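Local coordinates for protein cellulose hydrolase (Bacillus licheniformis, PDB 4YZT) that hydrolyses internal beta-1,4 links of cellulose as a tri-modular family 5 endoglucanase, held here in complex with cellotetraose, at residues L156-N161 against L199-D204; H208-P213 against I218-H223; L113-D118 against D135-V140; R72-W77 against M302-G307. One frame throughout, in Å; residues are numbered along the deposited sequence.

Contact 1: residues L156-N161 against L199-D204; sequences LFEIVN and LEDNKD. With BGC (beta-D-glucopyranose), chain B.
The amide of Asn-161 and the carboxylate of Asp-201 meet with their planes 60° apart, neither lying flat on the other. Their side chains cross at about a right angle; between them the nearest pair is Asn-161 OD1 and Asp-201 OD2, 3.6 Å apart, two acceptors that cannot bond each other, and the Asn-161 backbone C is as close to that carboxylate oxygen. The Glu-158 carboxylate faces Asp-201 from the opposite direction, its plane turned 39° away, with Glu-158 OE2 4.0 Å from Asp-201 OD2. Partners outside the pair hold these groups: Asp-201 OD2 accepts from the backbone N of Glu-162, Asn-161 OD1 from Arg-72 NH2, and the other oxygen of Glu-158, OE1, forms a salt bridge with Arg-72 NE. That positive charge probably eases the like-charge approach of the acids. The site is the C-terminal mouth of the TIM barrel, where the loop leaving strand 155-158 meets the loop that leads into helix 203-208. Asn-202 caps that helix, its OD1 taking a weak bond from Asp-204 N. A chi1 of -174° carries the Asn-161 amide into the glycan pocket, where Asn-161 ND2 donates to O2 of the chain B glucose (2.8 Å). Arg-72 on the oxygen and the sugar on the nitrogen together fix which way round the amide lies.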
# COMPACT_ATOMS: atom_id res chain seq x y z
N LEU A 156 11.89 -17.70 6.02
CA LEU A 156 10.58 -18.32 6.14
C LEU A 156 10.08 -18.70 4.75
O LEU A 156 10.36 -18.00 3.77
CB LEU A 156 9.57 -17.38 6.82
CG LEU A 156 9.77 -16.96 8.29
CD1 LEU A 156 10.79 -15.84 8.40
CD2 LEU A 156 8.45 -16.52 8.91
N PHE A 157 9.33 -19.80 4.65
CA PHE A 157 8.67 -20.15 3.38
C PHE A 157 7.18 -19.84 3.46
O PHE A 157 6.52 -20.24 4.43
CB PHE A 157 8.81 -21.64 3.04
CG PHE A 157 10.22 -22.12 2.77
CD1 PHE A 157 11.23 -21.24 2.43
CD2 PHE A 157 10.52 -23.47 2.85
CE1 PHE A 157 12.53 -21.71 2.19
CE2 PHE A 157 11.81 -23.95 2.62
CZ PHE A 157 12.81 -23.07 2.28
N GLU A 158 6.65 -19.17 2.44
CA GLU A 158 5.20 -18.96 2.31
C GLU A 158 4.67 -19.78 1.13
O GLU A 158 5.05 -19.57 -0.01
CB GLU A 158 4.87 -17.48 2.13
CG GLU A 158 3.38 -17.24 1.87
CD GLU A 158 3.07 -15.77 1.55
OE1 GLU A 158 4.02 -14.99 1.34
OE2 GLU A 158 1.88 -15.42 1.49
N ILE A 159 3.80 -20.74 1.43
CA ILE A 159 3.37 -21.73 0.42
C ILE A 159 2.80 -21.13 -0.89
O ILE A 159 3.25 -21.52 -1.97
CB ILE A 159 2.33 -22.68 1.04
CG1 ILE A 159 2.93 -23.40 2.25
CG2 ILE A 159 1.86 -23.72 0.02
CD1 ILE A 159 4.21 -24.15 1.91
N VAL A 160 1.84 -20.21 -0.80
CA VAL A 160 1.24 -19.62 -1.99
C VAL A 160 0.52 -18.29 -1.69
O VAL A 160 -0.22 -18.17 -0.71
CB VAL A 160 0.24 -20.61 -2.68
CG1 VAL A 160 -0.92 -21.00 -1.74
CG2 VAL A 160 -0.31 -20.06 -3.98
N ASN A 161 0.72 -17.30 -2.56
CA ASN A 161 0.06 -16.01 -2.47
C ASN A 161 -1.38 -16.04 -2.98
O ASN A 161 -1.63 -16.59 -4.04
CB ASN A 161 0.84 -14.96 -3.27
CG ASN A 161 0.28 -13.57 -3.09
OD1 ASN A 161 0.37 -13.01 -2.00
ND2 ASN A 161 -0.29 -13.01 -4.15
N LEU A 199 -8.12 -19.42 1.54
CA LEU A 199 -8.34 -18.92 0.18
C LEU A 199 -8.13 -17.41 0.09
O LEU A 199 -8.60 -16.66 0.94
CB LEU A 199 -9.75 -19.26 -0.30
CG LEU A 199 -9.90 -20.74 -0.63
CD1 LEU A 199 -11.37 -21.13 -0.77
CD2 LEU A 199 -9.12 -21.04 -1.90
N GLU A 200 -7.39 -17.00 -0.94
CA GLU A 200 -7.16 -15.60 -1.27
C GLU A 200 -6.44 -14.80 -0.17
O GLU A 200 -6.50 -13.57 -0.18
CB GLU A 200 -8.50 -14.92 -1.62
CG GLU A 200 -9.18 -15.54 -2.84
CD GLU A 200 -10.40 -14.76 -3.32
OE1 GLU A 200 -11.04 -14.08 -2.50
OE2 GLU A 200 -10.72 -14.84 -4.52
N ASP A 201 -5.75 -15.51 0.73
CA ASP A 201 -5.12 -14.91 1.90
C ASP A 201 -6.13 -14.01 2.62
O ASP A 201 -5.78 -12.97 3.16
CB ASP A 201 -3.87 -14.10 1.51
CG ASP A 201 -2.67 -14.99 1.22
OD1 ASP A 201 -2.52 -16.04 1.88
OD2 ASP A 201 -1.88 -14.65 0.31
N ASN A 202 -7.39 -14.43 2.62
CA ASN A 202 -8.45 -13.59 3.16
C ASN A 202 -8.69 -13.90 4.63
O ASN A 202 -8.68 -15.05 5.06
CB ASN A 202 -9.73 -13.76 2.32
CG ASN A 202 -10.92 -13.05 2.93
OD1 ASN A 202 -11.61 -13.61 3.78
ND2 ASN A 202 -11.18 -11.82 2.50
N LYS A 203 -8.91 -12.84 5.41
CA LYS A 203 -9.07 -12.95 6.85
C LYS A 203 -10.31 -13.78 7.25
O LYS A 203 -10.29 -14.54 8.21
CB LYS A 203 -9.13 -11.54 7.43
CG LYS A 203 -9.90 -11.38 8.71
CD LYS A 203 -10.31 -9.93 8.85
CE LYS A 203 -11.63 -9.65 8.14
NZ LYS A 203 -12.81 -10.04 8.97
N ASP A 204 -11.38 -13.66 6.48
CA ASP A 204 -12.60 -14.38 6.83
C ASP A 204 -12.47 -15.86 6.47
O ASP A 204 -12.99 -16.72 7.18
CB ASP A 204 -13.81 -13.74 6.16
CG ASP A 204 -14.11 -12.36 6.72
OD1 ASP A 204 -14.07 -12.21 7.96
OD2 ASP A 204 -14.34 -11.42 5.93
C2 BGC B . -1.34 -9.18 -4.43
C3 BGC B . -0.40 -8.14 -4.95
C4 BGC B . -1.11 -7.00 -5.52
C5 BGC B . -2.03 -6.41 -4.45
C6 BGC B . -2.78 -5.16 -4.83
C1 BGC B . -2.21 -8.43 -3.45
O1 BGC B . -2.93 -9.21 -2.54
O2 BGC B . -0.65 -10.23 -3.69
O3 BGC B . 0.59 -8.71 -5.92
O4 BGC B . -0.12 -6.02 -5.98
O5 BGC B . -3.02 -7.44 -4.11
O6 BGC B . -3.70 -5.51 -5.85

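Contact 2: residues H208-P213 against I218-H223; sequences HSFEPP and IVLTYH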
# COMPACT_ATOMS: atom_id res chain seq x y z
N HIS A 208 -12.94 -19.05 9.06
CA HIS A 208 -14.14 -19.87 8.88
C HIS A 208 -14.00 -21.13 8.03
O HIS A 208 -14.83 -22.03 8.13
CB HIS A 208 -15.26 -19.02 8.29
CG HIS A 208 -15.60 -17.82 9.11
ND1 HIS A 208 -15.95 -17.91 10.44
CD2 HIS A 208 -15.62 -16.50 8.80
CE1 HIS A 208 -16.18 -16.70 10.92
NE2 HIS A 208 -15.98 -15.83 9.94
N SER A 209 -12.99 -21.19 7.17
CA SER A 209 -12.86 -22.32 6.25
C SER A 209 -11.51 -23.01 6.39
O SER A 209 -11.33 -24.19 6.06
CB SER A 209 -13.06 -21.85 4.81
OG SER A 209 -14.16 -20.96 4.74
N PHE A 210 -10.56 -22.26 6.90
CA PHE A 210 -9.20 -22.73 7.10
C PHE A 210 -9.12 -23.68 8.28
O PHE A 210 -9.83 -23.52 9.27
CB PHE A 210 -8.31 -21.51 7.32
CG PHE A 210 -6.90 -21.82 7.71
CD1 PHE A 210 -5.95 -22.14 6.75
CD2 PHE A 210 -6.50 -21.72 9.03
CE1 PHE A 210 -4.64 -22.38 7.11
CE2 PHE A 210 -5.18 -21.96 9.40
CZ PHE A 210 -4.26 -22.29 8.43
N GLU A 211 -8.25 -24.69 8.18
CA GLU A 211 -7.86 -25.45 9.36
C GLU A 211 -6.34 -25.57 9.39
O GLU A 211 -5.72 -25.90 8.37
CB GLU A 211 -8.51 -26.84 9.38
CG GLU A 211 -10.00 -26.81 9.68
CD GLU A 211 -10.33 -26.13 11.01
OE1 GLU A 211 -9.65 -26.41 12.02
OE2 GLU A 211 -11.27 -25.31 11.05
N PRO A 212 -5.73 -25.29 10.55
CA PRO A 212 -4.26 -25.32 10.67
C PRO A 212 -3.70 -26.71 10.41
O PRO A 212 -4.24 -27.69 10.93
CB PRO A 212 -4.01 -24.90 12.13
CG PRO A 212 -5.30 -24.35 12.63
CD PRO A 212 -6.38 -25.02 11.84
N PRO A 213 -2.63 -26.81 9.61
CA PRO A 213 -1.97 -28.11 9.53
C PRO A 213 -1.46 -28.54 10.90
O PRO A 213 -1.20 -27.69 11.77
CB PRO A 213 -0.80 -27.86 8.57
CG PRO A 213 -1.15 -26.61 7.82
CD PRO A 213 -2.03 -25.80 8.72
N ILE A 218 4.37 -23.44 12.30
CA ILE A 218 3.70 -22.72 11.22
C ILE A 218 3.34 -21.32 11.67
O ILE A 218 3.24 -21.04 12.85
CB ILE A 218 2.41 -23.42 10.73
CG1 ILE A 218 1.44 -23.69 11.88
CG2 ILE A 218 2.73 -24.72 9.99
CD1 ILE A 218 0.08 -24.21 11.41
N VAL A 219 3.16 -20.44 10.68
CA VAL A 219 2.73 -19.06 10.88
C VAL A 219 1.48 -18.85 10.01
O VAL A 219 1.42 -19.36 8.88
CB VAL A 219 3.84 -18.06 10.52
CG1 VAL A 219 3.34 -16.60 10.62
CG2 VAL A 219 5.04 -18.27 11.42
N LEU A 220 0.48 -18.15 10.53
CA LEU A 220 -0.74 -17.92 9.75
C LEU A 220 -0.64 -16.56 9.07
O LEU A 220 0.04 -15.66 9.57
CB LEU A 220 -1.98 -17.99 10.64
CG LEU A 220 -2.09 -19.24 11.52
CD1 LEU A 220 -3.42 -19.27 12.26
CD2 LEU A 220 -1.87 -20.52 10.71
N THR A 221 -1.33 -16.39 7.94
CA THR A 221 -1.27 -15.13 7.23
C THR A 221 -2.61 -14.72 6.64
O THR A 221 -3.47 -15.56 6.37
CB THR A 221 -0.20 -15.17 6.11
OG1 THR A 221 0.12 -13.83 5.68
CG2 THR A 221 -0.68 -16.02 4.92
N TYR A 222 -2.78 -13.42 6.48
CA TYR A 222 -3.84 -12.84 5.67
C TYR A 222 -3.31 -11.52 5.12
O TYR A 222 -2.24 -11.04 5.53
CB TYR A 222 -5.14 -12.64 6.47
CG TYR A 222 -5.04 -11.67 7.63
CD1 TYR A 222 -5.42 -10.34 7.48
CD2 TYR A 222 -4.59 -12.08 8.88
CE1 TYR A 222 -5.34 -9.45 8.54
CE2 TYR A 222 -4.50 -11.19 9.95
CZ TYR A 222 -4.88 -9.87 9.77
OH TYR A 222 -4.80 -8.98 10.82
N HIS A 223 -4.04 -10.95 4.16
CA HIS A 223 -3.73 -9.61 3.66
C HIS A 223 -4.86 -8.68 4.07
O HIS A 223 -6.01 -9.11 4.24
CB HIS A 223 -3.57 -9.62 2.13
CG HIS A 223 -2.44 -10.48 1.65
ND1 HIS A 223 -2.22 -10.73 0.31
CD2 HIS A 223 -1.47 -11.15 2.33
CE1 HIS A 223 -1.16 -11.51 0.18
NE2 HIS A 223 -0.69 -11.79 1.39
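Ile-218 leans from its strand toward the two prolines, Pro-212 and Pro-213, and its contacts gather at the far end of the chain. CB stands back from the opposite segment. Ile-218 CG1, placed between the backbone N and the carbonyl carbon (chi1 55°), is still 4.8 Å from Pro-213 O. The next torsion is extended, and the terminal methyl closes the distance: Ile-218 CD1 lies 3.7 Å from Pro-213 O and 3.8 Å from Pro-213 CD in the pyrrolidine ring. The same methyl, Ile-218 CD1, reaches Pro-212 CB at 4.2 Å, so one carbon touches both prolines. All this occurs on the outer wall of the TIM barrel, in the beta-alpha-beta unit that runs from strand 194-196 through the short helix 203-208 to strand 218-224. The loop after the helix returns along the outside of the strand it is about to enter, and the alternating residues Ile-218 and Leu-220 point out to meet it, whereas Val-219 and Thr-221 point the other way, into the barrel, against Ile-195. Two residues along from Ile-218, Leu-220 brings CD2 to one corner of the Phe-210 ring, 3.7 Å from Phe-210 CZ and 3.8 Å from Phe-210 CE2. The methyl approaches that ring at a slant. A chi1 of 173° swings the Phe-210 ring in from the loop; Val-196 and Asn-172 and Asn-175 of helix 168-184 also touch it. Pro-213 likewise packs against Val-196 and against Leu-179 of that helix.

Contact 3: residues L113-D118 against D135-V140; sequences LNIHHD and DKLGKV. With BGC (beta-D-glucopyranose), chain B; BGC (beta-D-glucopyranose), chain C.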
# COMPACT_ATOMS: atom_id res chain seq x y z
N LEU A 113 10.06 -15.90 1.63
CA LEU A 113 10.16 -16.29 0.22
C LEU A 113 8.89 -17.06 -0.15
O LEU A 113 8.48 -17.95 0.60
CB LEU A 113 11.40 -17.14 -0.02
CG LEU A 113 11.64 -17.75 -1.41
CD1 LEU A 113 11.95 -16.67 -2.45
CD2 LEU A 113 12.75 -18.80 -1.37
N ASN A 114 8.26 -16.72 -1.28
CA ASN A 114 6.99 -17.39 -1.61
C ASN A 114 6.88 -17.89 -3.04
O ASN A 114 7.86 -17.86 -3.80
CB ASN A 114 5.79 -16.48 -1.27
CG ASN A 114 5.51 -15.39 -2.33
OD1 ASN A 114 6.09 -15.35 -3.43
ND2 ASN A 114 4.57 -14.51 -2.00
N ILE A 115 5.69 -18.38 -3.37
CA ILE A 115 5.23 -18.56 -4.73
C ILE A 115 4.10 -17.54 -4.92
O ILE A 115 3.14 -17.53 -4.15
CB ILE A 115 4.71 -20.00 -4.99
CG1 ILE A 115 5.86 -21.02 -4.86
CG2 ILE A 115 4.00 -20.09 -6.34
CD1 ILE A 115 5.47 -22.45 -5.25
N HIS A 116 4.22 -16.66 -5.92
CA HIS A 116 3.32 -15.52 -5.98
C HIS A 116 2.26 -15.62 -7.10
O HIS A 116 1.22 -16.28 -6.91
CB HIS A 116 4.14 -14.22 -6.11
CG HIS A 116 3.44 -13.01 -5.56
ND1 HIS A 116 3.30 -12.78 -4.21
CD2 HIS A 116 2.79 -11.99 -6.18
CE1 HIS A 116 2.63 -11.66 -4.02
NE2 HIS A 116 2.32 -11.16 -5.21
N HIS A 117 2.50 -15.00 -8.25
CA HIS A 117 1.42 -14.90 -9.25
C HIS A 117 1.16 -16.21 -10.00
O HIS A 117 0.20 -16.30 -10.78
CB HIS A 117 1.71 -13.77 -10.23
CG HIS A 117 1.49 -12.41 -9.64
ND1 HIS A 117 0.45 -12.14 -8.79
CD2 HIS A 117 2.20 -11.26 -9.76
CE1 HIS A 117 0.51 -10.87 -8.41
NE2 HIS A 117 1.57 -10.32 -8.98
N ASP A 118 1.97 -17.23 -9.74
CA ASP A 118 1.61 -18.59 -10.11
C ASP A 118 0.18 -18.94 -9.65
O ASP A 118 -0.50 -19.75 -10.29
CB ASP A 118 2.59 -19.58 -9.49
CG ASP A 118 4.01 -19.25 -9.85
OD1 ASP A 118 4.63 -18.44 -9.11
OD2 ASP A 118 4.48 -19.79 -10.87
N ASP A 135 0.35 -32.23 -8.31
CA ASP A 135 1.58 -32.94 -8.61
C ASP A 135 2.67 -31.96 -9.03
O ASP A 135 3.78 -32.00 -8.52
CB ASP A 135 1.37 -33.99 -9.70
CG ASP A 135 2.67 -34.63 -10.16
OD1 ASP A 135 3.22 -35.47 -9.42
OD2 ASP A 135 3.12 -34.30 -11.28
N LYS A 136 2.33 -31.07 -9.95
CA LYS A 136 3.25 -30.03 -10.41
C LYS A 136 3.71 -29.09 -9.28
O LYS A 136 4.89 -28.79 -9.16
CB LYS A 136 2.61 -29.22 -11.52
CG LYS A 136 3.45 -28.02 -11.99
CD LYS A 136 2.81 -27.35 -13.20
CE LYS A 136 3.51 -26.03 -13.53
NZ LYS A 136 2.92 -25.37 -14.70
N LEU A 137 2.77 -28.61 -8.46
CA LEU A 137 3.12 -27.71 -7.37
C LEU A 137 4.06 -28.39 -6.36
O LEU A 137 5.03 -27.78 -5.89
CB LEU A 137 1.85 -27.19 -6.67
CG LEU A 137 2.00 -26.20 -5.50
CD1 LEU A 137 2.72 -24.93 -5.92
CD2 LEU A 137 0.64 -25.85 -4.92
N GLY A 138 3.77 -29.65 -6.03
CA GLY A 138 4.65 -30.44 -5.19
C GLY A 138 6.07 -30.52 -5.73
O GLY A 138 7.05 -30.37 -4.98
N LYS A 139 6.21 -30.73 -7.03
CA LYS A 139 7.54 -30.85 -7.61
C LYS A 139 8.27 -29.51 -7.61
O LYS A 139 9.49 -29.46 -7.46
CB LYS A 139 7.46 -31.45 -9.02
CG LYS A 139 7.11 -32.95 -9.01
CD LYS A 139 6.86 -33.51 -10.39
CE LYS A 139 6.52 -35.01 -10.35
NZ LYS A 139 5.89 -35.51 -11.64
N VAL A 140 7.51 -28.42 -7.77
CA VAL A 140 8.06 -27.08 -7.67
C VAL A 140 8.52 -26.79 -6.23
O VAL A 140 9.65 -26.34 -6.03
CB VAL A 140 7.05 -26.00 -8.13
CG1 VAL A 140 7.55 -24.57 -7.82
CG2 VAL A 140 6.74 -26.16 -9.62
C2 BGC B . -1.34 -9.18 -4.43
C3 BGC B . -0.40 -8.14 -4.95
C4 BGC B . -1.11 -7.00 -5.52
C5 BGC B . -2.03 -6.41 -4.45
C6 BGC B . -2.78 -5.16 -4.83
C1 BGC B . -2.21 -8.43 -3.45
O1 BGC B . -2.93 -9.21 -2.54
O2 BGC B . -0.65 -10.23 -3.69
O3 BGC B . 0.59 -8.71 -5.92
O4 BGC B . -0.12 -6.02 -5.98
O5 BGC B . -3.02 -7.44 -4.11
O6 BGC B . -3.70 -5.51 -5.85
C2 BGC C . 0.45 -4.40 -7.64
C3 BGC C . 0.17 -3.93 -9.03
C4 BGC C . 0.30 -5.06 -10.01
C5 BGC C . -0.61 -6.21 -9.61
C6 BGC C . -0.42 -7.36 -10.57
C1 BGC C . -0.45 -5.55 -7.28
O2 BGC C . 0.29 -3.34 -6.68
O3 BGC C . 1.08 -2.82 -9.35
O4 BGC C . -0.07 -4.67 -11.39
O5 BGC C . -0.33 -6.68 -8.24
O6 BGC C . -1.41 -8.36 -10.33
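Apolar contact across the segments comes down to one methyl: Ile-115 CD1, at the end of an extended chain, meets Leu-137 CD1 at 3.8 Å and Val-140 CG1 at 3.9 Å. The branched side chains cross at a slant, fitting the residue just past strand 110-114 between two residues on the inward side of helix 130-147. This is the beta-alpha packing of a TIM barrel, in which a helix covers the outside of its strand; Trp-141, Ile-144 and Ile-123 close around the same isoleucine. Ionic contact lies on the outer side of the helix, where Lys-139 NZ forms a salt bridge to the syn lone pair of Asp-135 OD2 (3.0 Å), one turn back, and also bonds the carbonyl of Pro-85.

Hydrogen bonding belongs to the other side of the first segment. Asn-114 ND2 donates to His-116 ND1 (3.1 Å), lying only 3° out of the imidazole plane. The far corner of that ring, His-116 NE2, pairs with O3 of the chain B glucose at 3.1 Å in a nearly straight bond (171°), the sugar oxygen sitting at the ring edge. Ring packing is a separate matter: His-116 CD2 rests 3.3 Å above the centre of the His-117 ring. Replacing His-116 by a leucine would probably leave the sugar O3 without this partner and Asn-114 ND2 without its ring-nitrogen acceptor, and take the ring CH from over the His-117 face. Consecutive residues thus turn greasy and polar sides to opposite quarters: Ile-115 ties the segment to the helix, while His-116, oriented from behind by Asn-114, presents a fixed ring nitrogen to the glycan.

Contact 4: residues R72-W77 against M302-G307; sequences RIPVTW and MWWDNG. With BGC (beta-D-glucopyranose), chain C; BGC (beta-D-glucopyranose), chain B.
Met-302 and Arg-72 form the tight end of this contact. The methionine bends at its last torsion (chi3 75°), folding its methyl across the barrel interior onto Arg-72, so that Met-302 CE lies 3.6 Å from Arg-72 N and 3.8 Å from Arg-72 CB. Both residues face the interior of the closed TIM barrel, from strands 70-73 and 299-303, with strand 34-36 between them. Farther up, the packing slackens. The extended Arg-72 brings NH1 to 4.2 Å from Trp-304 CZ3, the indole meeting the guanidinium near its plane, at the edge, and Pro-74 CG stands 4.3 Å from Trp-304 CZ3 at the rim of the indole. The polar end of Arg-72 is held by Asn-161, Glu-158, Glu-271 and Asn-36.

Beyond this looser side lies the glycan. C3 of the chain B glucose sits over one indole face, offset toward the rim, and the backbone N of Asn-306 occupies the opposite face. At the edge, Trp-304 NE1 donates to O2 of the chain C glucose (3.0 Å, 157°). Asn-306 ND2 adds a bond to O3 of that sugar (3.1 Å) and a weak one to its O2, while Asp-305 OD1 accepts from Gly-307 N in an Asx turn. With an alanine for Trp-304, the chain B sugar is likely to lose the indole face over which its C3 sits, O2 of the next its indole donor, and Pro-74 its neighbour. The indole offers a face to C3 of one glucose and an N-H to the next, consistent with a role in positioning both linked units at the barrel mouth.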
# COMPACT_ATOMS: atom_id res chain seq x y z
N ARG A 72 9.63 -9.21 2.58
CA ARG A 72 8.96 -10.26 1.83
C ARG A 72 9.38 -10.17 0.37
O ARG A 72 9.33 -9.10 -0.22
CB ARG A 72 7.44 -10.14 1.95
CG ARG A 72 6.62 -11.13 1.13
CD ARG A 72 5.22 -11.15 1.73
NE ARG A 72 4.24 -12.08 1.16
CZ ARG A 72 3.33 -11.77 0.24
NH1 ARG A 72 3.30 -10.56 -0.32
NH2 ARG A 72 2.45 -12.70 -0.15
N ILE A 73 9.81 -11.29 -0.19
CA ILE A 73 10.28 -11.33 -1.57
C ILE A 73 9.34 -12.20 -2.39
O ILE A 73 9.51 -13.42 -2.46
CB ILE A 73 11.74 -11.87 -1.67
CG1 ILE A 73 12.69 -11.05 -0.79
CG2 ILE A 73 12.23 -11.87 -3.12
CD1 ILE A 73 14.07 -11.67 -0.62
N PRO A 74 8.32 -11.58 -2.97
CA PRO A 74 7.41 -12.36 -3.82
C PRO A 74 8.12 -12.83 -5.07
O PRO A 74 8.87 -12.07 -5.68
CB PRO A 74 6.27 -11.37 -4.14
CG PRO A 74 6.79 -10.04 -3.86
CD PRO A 74 7.85 -10.18 -2.79
N VAL A 75 7.88 -14.09 -5.45
CA VAL A 75 8.50 -14.65 -6.65
C VAL A 75 7.46 -15.40 -7.48
O VAL A 75 6.74 -16.27 -6.97
CB VAL A 75 9.64 -15.62 -6.31
CG1 VAL A 75 10.20 -16.25 -7.58
CG2 VAL A 75 10.74 -14.90 -5.52
N THR A 76 7.36 -15.03 -8.75
CA THR A 76 6.51 -15.73 -9.68
C THR A 76 7.39 -16.69 -10.47
O THR A 76 8.29 -16.26 -11.19
CB THR A 76 5.75 -14.75 -10.58
OG1 THR A 76 4.92 -13.91 -9.76
CG2 THR A 76 4.87 -15.50 -11.60
N TRP A 77 7.14 -17.99 -10.32
CA TRP A 77 8.03 -19.01 -10.88
C TRP A 77 7.65 -19.41 -12.31
O TRP A 77 8.50 -19.88 -13.07
CB TRP A 77 8.05 -20.25 -9.96
CG TRP A 77 8.57 -19.91 -8.56
CD1 TRP A 77 7.84 -19.41 -7.52
CD2 TRP A 77 9.92 -20.03 -8.09
NE1 TRP A 77 8.66 -19.20 -6.43
CE2 TRP A 77 9.94 -19.57 -6.75
CE3 TRP A 77 11.11 -20.46 -8.67
CZ2 TRP A 77 11.10 -19.56 -5.98
CZ3 TRP A 77 12.27 -20.44 -7.91
CH2 TRP A 77 12.25 -20.00 -6.58
N MET A 302 3.45 -6.43 7.21
CA MET A 302 4.40 -6.27 6.10
C MET A 302 3.80 -5.36 5.02
O MET A 302 2.76 -5.66 4.43
CB MET A 302 4.78 -7.64 5.53
CG MET A 302 5.29 -8.62 6.62
SD MET A 302 6.24 -10.04 6.02
CE MET A 302 7.80 -9.26 5.63
N TRP A 303 4.48 -4.24 4.76
CA TRP A 303 3.96 -3.14 3.92
C TRP A 303 4.05 -3.46 2.43
O TRP A 303 5.13 -3.84 1.96
CB TRP A 303 4.76 -1.87 4.24
CG TRP A 303 4.15 -0.52 3.96
CD1 TRP A 303 2.86 -0.23 3.62
CD2 TRP A 303 4.85 0.73 4.02
NE1 TRP A 303 2.72 1.15 3.46
CE2 TRP A 303 3.92 1.75 3.71
CE3 TRP A 303 6.17 1.09 4.31
CZ2 TRP A 303 4.28 3.10 3.68
CZ3 TRP A 303 6.52 2.43 4.28
CH2 TRP A 303 5.58 3.41 3.95
N TRP A 304 2.96 -3.31 1.70
CA TRP A 304 3.02 -3.53 0.25
C TRP A 304 3.54 -2.30 -0.46
O TRP A 304 2.95 -1.21 -0.39
CB TRP A 304 1.66 -3.92 -0.34
CG TRP A 304 1.75 -4.16 -1.84
CD1 TRP A 304 1.25 -3.38 -2.84
CD2 TRP A 304 2.43 -5.26 -2.48
NE1 TRP A 304 1.58 -3.92 -4.07
CE2 TRP A 304 2.29 -5.08 -3.88
CE3 TRP A 304 3.13 -6.38 -2.01
CZ2 TRP A 304 2.83 -5.98 -4.81
CZ3 TRP A 304 3.65 -7.27 -2.93
CH2 TRP A 304 3.50 -7.06 -4.32
N ASP A 305 4.65 -2.49 -1.16
CA ASP A 305 5.28 -1.43 -1.93
C ASP A 305 5.56 -1.97 -3.33
O ASP A 305 6.46 -2.81 -3.52
CB ASP A 305 6.55 -0.96 -1.22
CG ASP A 305 7.19 0.25 -1.88
OD1 ASP A 305 6.75 0.64 -2.98
OD2 ASP A 305 8.13 0.81 -1.29
N ASN A 306 4.80 -1.53 -4.33
CA ASN A 306 5.03 -2.02 -5.68
C ASN A 306 6.12 -1.27 -6.44
O ASN A 306 6.35 -1.53 -7.62
CB ASN A 306 3.72 -2.01 -6.49
CG ASN A 306 3.21 -0.60 -6.81
OD1 ASN A 306 3.84 0.41 -6.46
ND2 ASN A 306 2.07 -0.54 -7.49
N GLY A 307 6.79 -0.34 -5.77
CA GLY A 307 7.87 0.41 -6.39
C GLY A 307 7.45 1.80 -6.83
O GLY A 307 8.28 2.67 -7.08
C2 BGC C . 0.45 -4.40 -7.64
C3 BGC C . 0.17 -3.93 -9.03
C4 BGC C . 0.30 -5.06 -10.01
C5 BGC C . -0.61 -6.21 -9.61
C6 BGC C . -0.42 -7.36 -10.57
C1 BGC C . -0.45 -5.55 -7.28
O2 BGC C . 0.29 -3.34 -6.68
O3 BGC C . 1.08 -2.82 -9.35
O4 BGC C . -0.07 -4.67 -11.39
O5 BGC C . -0.33 -6.68 -8.24
O6 BGC C . -1.41 -8.36 -10.33
C2 BGC B . -1.34 -9.18 -4.43
C3 BGC B . -0.40 -8.14 -4.95
C4 BGC B . -1.11 -7.00 -5.52
C5 BGC B . -2.03 -6.41 -4.45
C6 BGC B . -2.78 -5.16 -4.83
C1 BGC B . -2.21 -8.43 -3.45
O1 BGC B . -2.93 -9.21 -2.54
O2 BGC B . -0.65 -10.23 -3.69
O3 BGC B . 0.59 -8.71 -5.92
O4 BGC B . -0.12 -6.02 -5.98
O5 BGC B . -3.02 -7.44 -4.11
O6 BGC B . -3.70 -5.51 -5.85

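In the fold
All four contacts are buried parts of one TIM barrel, though the two prolines of contact 2 are partly exposed. Contacts 1 and 4 reach into the barrel's interior and mouth, are rich in charged and polar groups, and are joined directly through the arginine of one and the acid and amide of the other. Contacts 2 and 3 line the outer wall without a hydrogen bond across: residues in or just past a strand meet a loop (contact 2, with one aromatic ring) or a helix (contact 3, aliphatic). The strand of contact 3 lies between those of contacts 1 and 4 (155-158 and 70-73), and all three touch the chain B sugar; contact 2 joins contact 1 through His-223.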